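Local coordinates for protein MarR-family transcriptional regulator (Bordetella bronchiseptica, PDB 6PCO) that probably acts as a DNA-binding transcription factor of the MarR family, a biofilm regulator whose DNA binding is controlled by 6-hydroxynicotinic acid, at residues Lys120-Ser128 against Leu138-Leu148. Numbering follows the deposited sequence.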
loop_
_atom_site.group_PDB
_atom_site.type_symbol
_atom_site.label_atom_id
_atom_site.label_comp_id
_atom_site.label_asym_id
_atom_site.label_seq_id
_atom_site.Cartn_x
_atom_site.Cartn_y
_atom_site.Cartn_z
ATOM N N LYS A 120 -8.912 -16.839 -11.468
ATOM C CA LYS A 120 -9.702 -17.593 -12.478
ATOM C C LYS A 120 -8.766 -18.494 -13.313
ATOM O O LYS A 120 -9.057 -19.655 -13.556
ATOM C CB LYS A 120 -10.535 -16.665 -13.372
ATOM N N ALA A 121 -7.610 -17.963 -13.713
ATOM C CA ALA A 121 -6.672 -18.688 -14.589
ATOM C C ALA A 121 -6.138 -19.951 -13.890
ATOM O O ALA A 121 -6.119 -21.019 -14.461
ATOM C CB ALA A 121 -5.557 -17.764 -15.036
ATOM N N ARG A 122 -5.736 -19.833 -12.627
ATOM C CA ARG A 122 -5.205 -20.969 -11.892
ATOM C C ARG A 122 -6.343 -21.859 -11.366
ATOM O O ARG A 122 -6.084 -22.756 -10.574
ATOM C CB ARG A 122 -4.315 -20.474 -10.749
ATOM C CG ARG A 122 -3.093 -19.678 -11.191
ATOM C CD ARG A 122 -2.207 -19.209 -10.035
ATOM N NE ARG A 122 -1.723 -20.341 -9.254
ATOM C CZ ARG A 122 -1.253 -20.284 -8.017
ATOM N NH1 ARG A 122 -0.960 -19.121 -7.455
ATOM N NH2 ARG A 122 -1.076 -21.404 -7.347
ATOM N N LYS A 123 -7.594 -21.608 -11.781
ATOM C CA LYS A 123 -8.765 -22.422 -11.385
ATOM C C LYS A 123 -8.983 -22.432 -9.861
ATOM O O LYS A 123 -9.597 -23.362 -9.347
ATOM C CB LYS A 123 -8.583 -23.866 -11.855
ATOM C CG LYS A 123 -8.595 -24.061 -13.363
ATOM C CD LYS A 123 -9.975 -24.320 -13.934
ATOM C CE LYS A 123 -9.929 -25.073 -15.248
ATOM N NZ LYS A 123 -9.240 -24.289 -16.300
ATOM N N LEU A 124 -8.522 -21.391 -9.151
ATOM C CA LEU A 124 -8.644 -21.292 -7.695
ATOM C C LEU A 124 -9.981 -20.650 -7.286
ATOM O O LEU A 124 -10.397 -20.763 -6.123
ATOM C CB LEU A 124 -7.477 -20.473 -7.155
ATOM C CG LEU A 124 -6.089 -21.081 -7.357
ATOM C CD1 LEU A 124 -5.027 -20.074 -6.932
ATOM C CD2 LEU A 124 -5.916 -22.397 -6.603
ATOM N N LEU A 125 -10.649 -19.964 -8.222
ATOM C CA LEU A 125 -12.026 -19.511 -8.002
ATOM C C LEU A 125 -12.818 -19.717 -9.293
ATOM O O LEU A 125 -12.245 -19.690 -10.363
ATOM C CB LEU A 125 -12.059 -18.047 -7.537
ATOM C CG LEU A 125 -11.410 -17.016 -8.460
ATOM C CD1 LEU A 125 -12.288 -16.693 -9.659
ATOM C CD2 LEU A 125 -11.103 -15.740 -7.698
ATOM N N ALA A 126 -14.130 -19.940 -9.133
ATOM C CA ALA A 126 -15.094 -20.122 -10.215
ATOM C C ALA A 126 -15.952 -18.864 -10.378
ATOM O O ALA A 126 -16.136 -18.092 -9.432
ATOM C CB ALA A 126 -15.958 -21.320 -9.932
ATOM N N VAL A 127 -16.479 -18.682 -11.592
ATOM C CA VAL A 127 -17.382 -17.590 -11.918
ATOM C C VAL A 127 -18.754 -18.177 -12.260
ATOM O O VAL A 127 -18.845 -19.117 -13.024
ATOM C CB VAL A 127 -16.828 -16.736 -13.070
ATOM C CG1 VAL A 127 -17.890 -15.817 -13.653
ATOM C CG2 VAL A 127 -15.617 -15.934 -12.619
ATOM N N SER A 128 -19.802 -17.600 -11.670
ATOM C CA SER A 128 -21.178 -18.016 -11.874
ATOM C C SER A 128 -22.041 -16.767 -12.071
ATOM O O SER A 128 -21.539 -15.645 -12.012
ATOM C CB SER A 128 -21.668 -18.840 -10.717
ATOM O OG SER A 128 -22.035 -18.010 -9.625
ATOM N N LEU A 138 -20.961 -13.688 -9.956
ATOM C CA LEU A 138 -20.489 -14.092 -8.623
ATOM C C LEU A 138 -19.187 -14.902 -8.730
ATOM O O LEU A 138 -18.987 -15.689 -9.671
ATOM C CB LEU A 138 -21.571 -14.911 -7.912
ATOM C CG LEU A 138 -22.771 -14.124 -7.384
ATOM C CD1 LEU A 138 -23.729 -15.037 -6.630
ATOM C CD2 LEU A 138 -22.334 -12.987 -6.483
ATOM N N VAL A 139 -18.302 -14.685 -7.750
ATOM C CA VAL A 139 -17.084 -15.467 -7.601
ATOM C C VAL A 139 -17.242 -16.307 -6.342
ATOM O O VAL A 139 -17.881 -15.895 -5.375
ATOM C CB VAL A 139 -15.806 -14.609 -7.550
ATOM C CG1 VAL A 139 -15.661 -13.746 -8.786
ATOM C CG2 VAL A 139 -15.735 -13.736 -6.315
ATOM N N THR A 140 -16.667 -17.506 -6.399
ATOM C CA THR A 140 -16.828 -18.508 -5.390
ATOM C C THR A 140 -15.552 -19.345 -5.379
ATOM O O THR A 140 -14.991 -19.593 -6.435
ATOM C CB THR A 140 -18.094 -19.313 -5.689
ATOM O OG1 THR A 140 -18.295 -20.218 -4.608
ATOM C CG2 THR A 140 -18.002 -20.086 -6.980
ATOM N N LEU A 141 -15.070 -19.733 -4.194
ATOM C CA LEU A 141 -13.900 -20.608 -4.138
ATOM C C LEU A 141 -14.227 -21.921 -4.846
ATOM O O LEU A 141 -15.338 -22.452 -4.704
ATOM C CB LEU A 141 -13.517 -20.910 -2.692
ATOM C CG LEU A 141 -12.685 -19.861 -1.969
ATOM C CD1 LEU A 141 -12.306 -20.373 -0.577
ATOM C CD2 LEU A 141 -11.447 -19.487 -2.761
ATOM N N THR A 142 -13.233 -22.428 -5.585
ATOM C CA THR A 142 -13.167 -23.845 -6.010
ATOM C C THR A 142 -12.587 -24.639 -4.844
ATOM O O THR A 142 -12.065 -24.044 -3.890
ATOM C CB THR A 142 -12.329 -24.023 -7.280
ATOM O OG1 THR A 142 -10.959 -23.784 -6.950
ATOM C CG2 THR A 142 -12.729 -23.080 -8.398
ATOM N N PRO A 143 -12.714 -25.990 -4.834
ATOM C CA PRO A 143 -12.123 -26.810 -3.767
ATOM C C PRO A 143 -10.610 -26.627 -3.651
ATOM O O PRO A 143 -10.078 -26.576 -2.537
ATOM C CB PRO A 143 -12.493 -28.230 -4.188
ATOM C CG PRO A 143 -13.803 -28.029 -4.922
ATOM C CD PRO A 143 -13.537 -26.791 -5.753
ATOM N N ASP A 144 -9.966 -26.453 -4.809
ATOM C CA ASP A 144 -8.556 -26.135 -4.885
ATOM C C ASP A 144 -8.265 -24.801 -4.181
ATOM O O ASP A 144 -7.304 -24.684 -3.441
ATOM C CB ASP A 144 -8.095 -26.104 -6.344
ATOM C CG ASP A 144 -7.889 -27.482 -6.938
ATOM O OD1 ASP A 144 -7.633 -28.418 -6.166
ATOM O OD2 ASP A 144 -8.017 -27.607 -8.161
ATOM N N GLY A 145 -9.086 -23.782 -4.452
ATOM C CA GLY A 145 -8.980 -22.494 -3.760
ATOM C C GLY A 145 -9.058 -22.636 -2.240
ATOM O O GLY A 145 -8.277 -22.014 -1.519
ATOM N N ARG A 146 -9.995 -23.461 -1.753
ATOM C CA ARG A 146 -10.183 -23.665 -0.324
ATOM C C ARG A 146 -8.963 -24.387 0.256
ATOM O O ARG A 146 -8.470 -24.034 1.314
ATOM C CB ARG A 146 -11.486 -24.426 -0.098
ATOM C CG ARG A 146 -11.960 -24.513 1.342
ATOM C CD ARG A 146 -13.366 -25.111 1.389
ATOM N NE ARG A 146 -14.396 -24.198 0.876
ATOM C CZ ARG A 146 -14.953 -24.246 -0.342
ATOM N NH1 ARG A 146 -14.765 -25.299 -1.128
ATOM N NH2 ARG A 146 -15.695 -23.227 -0.761
ATOM N N ALA A 147 -8.431 -25.371 -0.470
ATOM C CA ALA A 147 -7.266 -26.115 0.041
ATOM C C ALA A 147 -6.078 -25.154 0.232
ATOM O O ALA A 147 -5.475 -25.098 1.304
ATOM C CB ALA A 147 -6.942 -27.254 -0.883
ATOM N N LEU A 148 -5.805 -24.350 -0.798
ATOM C CA LEU A 148 -4.679 -23.442 -0.822
ATOM C C LEU A 148 -4.779 -22.415 0.322
ATOM O O LEU A 148 -3.794 -22.166 1.002
ATOM C CB LEU A 148 -4.623 -22.785 -2.205
ATOM C CG LEU A 148 -3.546 -21.715 -2.395
ATOM C CD1 LEU A 148 -2.138 -22.275 -2.248
ATOM C CD2 LEU A 148 -3.711 -21.032 -3.742
#
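With chi1 at 70°, Thr142 sets OG1 between its backbone N and carbonyl carbon, facing Lys123, and CG2 beside the backbone N, against Ala126. Leu148 has CG anti to the backbone N (chi1 176°), which carries CD2 to Leu124. Thr142 OG1 donates to Lys123 O at 2.8 Å, in the carbonyl plane and on a lone pair, and accepts from Gly145 N at 3.1 Å. One hydroxyl thus caps helix 143-164 and ties it to the Schellman turn, with Lys123 at positive phi, that ends helix 109-121. Ala126 CB packs on Thr142 CG2 and lies 3.8 Å from Thr140 CG2. Leu124 CD1 meets Leu148 CD2 at 3.6 Å, while the same CD1 lies over the centre of one face of the Arg122 guanidinium, which is salt-bridged to Asp76. Antiparallel pairing is evident from Ala126 N to Thr140 O (2.9 Å, nearly straight at 165°) and the reciprocal bonds between Ser128 and Leu138. These strands form the beta-hairpin wing of the MarR winged helix-turn-helix. Leu125 and Val139 pack on Ile116 of helix 109-121, and Val139 and Leu141 on Leu90 of helix 81-93, seating the hairpin against both helices where helix 143-164 begins.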